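PDB 3GD5: ornithine carbamoyltransferase from Gloeobacter violaceus, which catalyses the reversible transfer of the carbamoyl group from carbamoyl phosphate to ornithine, giving citrulline and phosphate on the way to arginine. Local coordinates for residues P92-D95 / T96-L100; P274-R277 / G278-T282. All blocks are in the same frame, centred on the assembly; numbering follows the deposited sequence.

Contact 1: P92-D95 / T96-L100; sequences PVRD and TARVL
Pro92 and Thr96 make the opening turn of helix 93-100: Pro92 is the N-cap residue, its carbonyl O accepts Thr96 N at 3.2 Å as well as Asp95 N, and the i to i+4 ladder continues through Val93 O with Ala97 N (2.7 Å) and Asp95 O with Val99 N. On one side of this turn the work is done by Arg98. Its chain runs back along the helix and bends at chi3 (-66°), which turns the guanidinium back over the preceding turn. NE then gives a hydrogen bond to Arg94 O at 2.8 Å, coming from well above the carbonyl plane. Arg98 N reaches the same oxygen, but that helical bond is weak. At the far end of the group, Arg98 NH2 forms a salt bridge with Asp95 OD1 at 2.7 Å, meeting the oxygen nearly along its C-O axis. The two side chains run side by side, with the carboxylate and guanidinium planes 26° apart. Arg94 runs alongside as an extended chain, its CG 3.8 Å from Arg98 NH2. On the Thr96 side, the methyl CG2 lies just 2.9 Å from Pro92 O, tight enough to make its placement doubtful. Tyr123 of helix 114-124 packs against Arg94 and Ala97. Across the subunit boundary, Arg277 of the second subunit makes a salt bridge to Asp95 OD1, while Glu287 of that subunit pairs with Arg98 NH1. Asp95 therefore binds two arginines from different chains through one oxygen, and its negative charge in the first turn of the helix probably also suits the helix dipole while offsetting the positive charge gathered there.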
ATOM      1  N   PRO A  92      22.696  -8.162   3.496  1.00 45.67           N
ATOM      2  CA  PRO A  92      23.786  -7.202   3.685  1.00 45.34           C
ATOM      3  C   PRO A  92      24.497  -6.892   2.374  1.00 45.02           C
ATOM      4  O   PRO A  92      24.655  -7.769   1.522  1.00 42.75           O
ATOM      5  CB  PRO A  92      24.683  -7.886   4.727  1.00 45.02           C
ATOM      6  CG  PRO A  92      24.386  -9.340   4.563  1.00 45.23           C
ATOM      7  CD  PRO A  92      22.906  -9.374   4.310  1.00 46.43           C
ATOM      8  N   VAL A  93      24.908  -5.637   2.208  1.00 45.10           N
ATOM      9  CA  VAL A  93      25.582  -5.205   0.987  1.00 46.11           C
ATOM     10  C   VAL A  93      26.845  -5.990   0.649  1.00 45.86           C
ATOM     11  O   VAL A  93      27.137  -6.219  -0.527  1.00 45.45           O
ATOM     12  CB  VAL A  93      25.945  -3.697   1.037  1.00 47.83           C
ATOM     13  CG1 VAL A  93      24.688  -2.867   1.265  1.00 48.45           C
ATOM     14  CG2 VAL A  93      26.956  -3.438   2.130  1.00 50.36           C
ATOM     15  N   ARG A  94      27.598  -6.404   1.664  1.00 44.80           N
ATOM     16  CA  ARG A  94      28.816  -7.149   1.401  1.00 44.42           C
ATOM     17  C   ARG A  94      28.523  -8.468   0.691  1.00 43.28           C
ATOM     18  O   ARG A  94      29.344  -8.957  -0.082  1.00 44.75           O
ATOM     19  CB  ARG A  94      29.601  -7.385   2.695  1.00 45.83           C
ATOM     20  CG  ARG A  94      28.866  -8.108   3.815  1.00 48.00           C
ATOM     21  CD  ARG A  94      29.825  -8.292   4.987  1.00 51.22           C
ATOM     22  NE  ARG A  94      29.309  -9.168   6.037  1.00 56.53           N
ATOM     23  CZ  ARG A  94      28.447  -8.798   6.982  1.00 59.03           C
ATOM     24  NH1 ARG A  94      27.986  -7.553   7.026  1.00 60.09           N
ATOM     25  NH2 ARG A  94      28.051  -9.681   7.893  1.00 60.09           N
ATOM     26  N   ASP A  95      27.353  -9.047   0.941  1.00 41.38           N
ATOM     27  CA  ASP A  95      27.003 -10.299   0.271  1.00 39.65           C
ATOM     28  C   ASP A  95      26.541  -9.993  -1.146  1.00 39.33           C
ATOM     29  O   ASP A  95      27.008 -10.606  -2.107  1.00 38.39           O
ATOM     30  CB  ASP A  95      25.898 -11.043   1.026  1.00 37.75           C
ATOM     31  CG  ASP A  95      26.385 -11.640   2.342  1.00 37.06           C
ATOM     32  OD1 ASP A  95      27.597 -11.576   2.625  1.00 36.27           O
ATOM     33  OD2 ASP A  95      25.556 -12.183   3.092  1.00 37.01           O
ATOM     34  N   THR A  96      25.635  -9.030  -1.282  1.00 37.71           N
ATOM     35  CA  THR A  96      25.141  -8.677  -2.601  1.00 37.97           C
ATOM     36  C   THR A  96      26.239  -8.099  -3.497  1.00 36.63           C
ATOM     37  O   THR A  96      26.246  -8.342  -4.700  1.00 34.64           O
ATOM     38  CB  THR A  96      23.923  -7.711  -2.511  1.00 40.09           C
ATOM     39  OG1 THR A  96      23.953  -6.779  -3.602  1.00 43.14           O
ATOM     40  CG2 THR A  96      23.910  -6.980  -1.195  1.00 41.30           C
ATOM     41  N   ALA A  97      27.190  -7.369  -2.918  1.00 36.03           N
ATOM     42  CA  ALA A  97      28.274  -6.795  -3.719  1.00 35.96           C
ATOM     43  C   ALA A  97      29.188  -7.899  -4.251  1.00 36.11           C
ATOM     44  O   ALA A  97      29.572  -7.902  -5.427  1.00 36.57           O
ATOM     45  CB  ALA A  97      29.083  -5.808  -2.890  1.00 36.87           C
ATOM     46  N   ARG A  98      29.525  -8.842  -3.383  1.00 35.65           N
ATOM     47  CA  ARG A  98      30.394  -9.944  -3.766  1.00 35.81           C
ATOM     48  C   ARG A  98      29.794 -10.816  -4.858  1.00 35.66           C
ATOM     49  O   ARG A  98      30.509 -11.264  -5.756  1.00 35.88           O
ATOM     50  CB  ARG A  98      30.751 -10.781  -2.536  1.00 34.68           C
ATOM     51  CG  ARG A  98      31.903 -10.179  -1.742  1.00 34.92           C
ATOM     52  CD  ARG A  98      32.263 -11.008  -0.529  1.00 37.41           C
ATOM     53  NE  ARG A  98      31.188 -11.010   0.458  1.00 37.80           N
ATOM     54  CZ  ARG A  98      31.316 -11.455   1.703  1.00 39.09           C
ATOM     55  NH1 ARG A  98      32.480 -11.938   2.127  1.00 39.21           N
ATOM     56  NH2 ARG A  98      30.277 -11.421   2.527  1.00 36.26           N
ATOM     57  N   VAL A  99      28.485 -11.051  -4.794  1.00 35.70           N
ATOM     58  CA  VAL A  99      27.823 -11.857  -5.812  1.00 35.13           C
ATOM     59  C   VAL A  99      27.764 -11.085  -7.132  1.00 35.49           C
ATOM     60  O   VAL A  99      28.043 -11.636  -8.199  1.00 36.60           O
ATOM     61  CB  VAL A  99      26.386 -12.252  -5.366  1.00 36.32           C
ATOM     62  CG1 VAL A  99      25.614 -12.851  -6.525  1.00 36.44           C
ATOM     63  CG2 VAL A  99      26.461 -13.262  -4.226  1.00 33.70           C
ATOM     64  N   LEU A 100      27.411  -9.806  -7.056  1.00 34.89           N
ATOM     65  CA  LEU A 100      27.316  -8.957  -8.238  1.00 34.34           C
ATOM     66  C   LEU A 100      28.673  -8.873  -8.935  1.00 34.97           C
ATOM     67  O   LEU A 100      28.762  -8.847 -10.173  1.00 32.91           O
ATOM     68  CB  LEU A 100      26.850  -7.559  -7.833  1.00 37.52           C
ATOM     69  CG  LEU A 100      25.465  -7.067  -8.264  1.00 38.29           C
ATOM     70  CD1 LEU A 100      24.432  -8.152  -8.103  1.00 38.93           C
ATOM     71  CD2 LEU A 100      25.096  -5.844  -7.442  1.00 38.08           C
TER

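Contact 2: P274-R277 / G278-T282; sequences PAHR and GEEIT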
ATOM      1  N   PRO A 274      15.337  17.735 -12.375  1.00 34.29           N
ATOM      2  CA  PRO A 274      14.187  18.387 -13.013  1.00 34.34           C
ATOM      3  C   PRO A 274      14.068  19.796 -12.478  1.00 34.71           C
ATOM      4  O   PRO A 274      14.684  20.124 -11.468  1.00 34.06           O
ATOM      5  CB  PRO A 274      13.007  17.504 -12.591  1.00 33.21           C
ATOM      6  CG  PRO A 274      13.411  17.060 -11.221  1.00 32.49           C
ATOM      7  CD  PRO A 274      14.878  16.705 -11.421  1.00 33.93           C
ATOM      8  N   ALA A 275      13.278  20.626 -13.148  1.00 35.82           N
ATOM      9  CA  ALA A 275      13.107  22.011 -12.710  1.00 36.46           C
ATOM     10  C   ALA A 275      11.697  22.324 -12.206  1.00 37.19           C
ATOM     11  O   ALA A 275      10.712  21.769 -12.700  1.00 35.27           O
ATOM     12  CB  ALA A 275      13.453  22.952 -13.858  1.00 36.15           C
ATOM     13  N   HIS A 276      11.607  23.215 -11.223  1.00 36.31           N
ATOM     14  CA  HIS A 276      10.319  23.639 -10.696  1.00 37.61           C
ATOM     15  C   HIS A 276      10.138  25.099 -11.108  1.00 38.92           C
ATOM     16  O   HIS A 276      10.533  26.009 -10.368  1.00 39.09           O
ATOM     17  CB  HIS A 276      10.270  23.538  -9.166  1.00 36.86           C
ATOM     18  CG  HIS A 276      10.510  22.159  -8.636  1.00 38.64           C
ATOM     19  ND1 HIS A 276      10.105  21.020  -9.300  1.00 40.10           N
ATOM     20  CD2 HIS A 276      11.122  21.735  -7.504  1.00 38.08           C
ATOM     21  CE1 HIS A 276      10.465  19.955  -8.605  1.00 39.30           C
ATOM     22  NE2 HIS A 276      11.084  20.363  -7.511  1.00 41.01           N
ATOM     23  N   ARG A 277       9.562  25.325 -12.289  1.00 38.23           N
ATOM     24  CA  ARG A 277       9.349  26.683 -12.775  1.00 38.97           C
ATOM     25  C   ARG A 277       8.674  27.518 -11.694  1.00 38.30           C
ATOM     26  O   ARG A 277       7.800  27.034 -10.977  1.00 37.18           O
ATOM     27  CB  ARG A 277       8.489  26.674 -14.044  1.00 39.36           C
ATOM     28  CG  ARG A 277       9.155  26.004 -15.237  1.00 45.50           C
ATOM     29  CD  ARG A 277       8.167  25.773 -16.385  1.00 45.80           C
ATOM     30  NE  ARG A 277       8.577  24.647 -17.218  1.00 49.43           N
ATOM     31  CZ  ARG A 277       9.630  24.654 -18.023  1.00 49.22           C
ATOM     32  NH1 ARG A 277      10.377  25.740 -18.106  1.00 54.63           N
ATOM     33  NH2 ARG A 277       9.945  23.581 -18.732  1.00 47.60           N
ATOM     34  N   GLY A 278       9.097  28.769 -11.566  1.00 38.47           N
ATOM     35  CA  GLY A 278       8.510  29.627 -10.552  1.00 38.35           C
ATOM     36  C   GLY A 278       9.166  29.532  -9.187  1.00 39.05           C
ATOM     37  O   GLY A 278       8.817  30.299  -8.289  1.00 37.93           O
ATOM     38  N   GLU A 279      10.093  28.589  -9.007  1.00 39.13           N
ATOM     39  CA  GLU A 279      10.795  28.456  -7.723  1.00 40.77           C
ATOM     40  C   GLU A 279      12.249  28.832  -7.908  1.00 41.10           C
ATOM     41  O   GLU A 279      12.612  30.000  -7.766  1.00 41.55           O
ATOM     42  CB  GLU A 279      10.716  27.027  -7.153  1.00 41.13           C
ATOM     43  CG  GLU A 279       9.297  26.526  -6.892  1.00 45.25           C
ATOM     44  CD  GLU A 279       9.221  25.453  -5.806  1.00 46.70           C
ATOM     45  OE1 GLU A 279      10.031  24.500  -5.822  1.00 46.91           O
ATOM     46  OE2 GLU A 279       8.335  25.560  -4.932  1.00 48.29           O
ATOM     47  N   GLU A 280      13.082  27.848  -8.246  1.00 41.56           N
ATOM     48  CA  GLU A 280      14.504  28.100  -8.431  1.00 40.17           C
ATOM     49  C   GLU A 280      14.814  28.738  -9.784  1.00 40.33           C
ATOM     50  O   GLU A 280      15.909  29.260  -9.980  1.00 38.25           O
ATOM     51  CB  GLU A 280      15.310  26.810  -8.263  1.00 39.70           C
ATOM     52  CG  GLU A 280      15.226  25.844  -9.440  1.00 39.72           C
ATOM     53  CD  GLU A 280      13.971  24.978  -9.428  1.00 39.80           C
ATOM     54  OE1 GLU A 280      13.175  25.057  -8.468  1.00 38.25           O
ATOM     55  OE2 GLU A 280      13.790  24.206 -10.387  1.00 38.63           O
ATOM     56  N   ILE A 281      13.864  28.680 -10.715  1.00 40.50           N
ATOM     57  CA  ILE A 281      14.033  29.298 -12.032  1.00 41.71           C
ATOM     58  C   ILE A 281      12.696  29.678 -12.644  1.00 40.36           C
ATOM     59  O   ILE A 281      11.662  29.122 -12.295  1.00 40.00           O
ATOM     60  CB  ILE A 281      14.748  28.386 -13.051  1.00 43.82           C
ATOM     61  CG1 ILE A 281      14.534  26.925 -12.683  1.00 46.18           C
ATOM     62  CG2 ILE A 281      16.199  28.768 -13.169  1.00 46.88           C
ATOM     63  CD1 ILE A 281      13.107  26.469 -12.861  1.00 48.71           C
ATOM     64  N   THR A 282      12.726  30.629 -13.568  1.00 39.64           N
ATOM     65  CA  THR A 282      11.503  31.062 -14.226  1.00 40.63           C
ATOM     66  C   THR A 282      11.417  30.380 -15.582  1.00 40.57           C
ATOM     67  O   THR A 282      12.434  30.007 -16.173  1.00 39.82           O
ATOM     68  CB  THR A 282      11.472  32.605 -14.426  1.00 39.78           C
ATOM     69  OG1 THR A 282      12.534  33.001 -15.300  1.00 38.47           O
ATOM     70  CG2 THR A 282      11.645  33.317 -13.100  1.00 39.97           C
TER
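His276 O accepts Glu279 N at 2.9 Å, closing a tight type II beta turn with Arg277 and Gly278 at its corners. Gly278 has a positive phi (87°), where a CB would press against the carbonyl oxygen of Arg277. Next to this turn the Glu280 side chain folds back on the loop: bent at chi2 (-82°), it brings OE2 to His276 N in a nearly straight hydrogen bond, although the 2.5 Å length and the position of OE2 are less certain. The His276 ring and the Glu279 carboxylate cross with their planes 75° apart, Glu279 OE1 lying 3.4 Å from His276 CD2. On the apolar side, Ile281 CD1 touches Ala275 CB at 3.7 Å, and Met286 of helix 283-287 packs on both residues. Farther out, Arg246 holds Glu279 through a salt bridge, and Glu280 is tied to Ile255 by backbone hydrogen bonds. Arg277 leaves the loop as an extended chain, paired with Asp283 and, across the interface, with Asp95 of the third subunit. The loop continues the His-Cys-Leu-Pro motif of ornithine carbamoyltransferases: a cis peptide bond precedes Pro274, directly after Cys272 and Leu273, which by similarity bind carbamoyl phosphate.

In the fold
Within one chain the two contacts do not meet: their centres are 39 Å apart and their nearest atoms about 25 Å. Contact 1 lies in the carbamoyl phosphate-binding region, contact 2 in the ornithine-binding region. The assembly brings them together, because the 274-282 loop of one subunit docks on helix 93-100 of another, joining the ornithine-binding region of one chain to the carbamoyl phosphate-binding region of the next. Contact 2 adjoins the carbamoyl phosphate site, as placed by similarity. The side chain of Pro274 is about 4 Å from that of Arg61, which by similarity binds carbamoyl phosphate, whereas contact 1 of the same chain is away from the annotated sites. Glu91 of the third subunit also packs on Pro274.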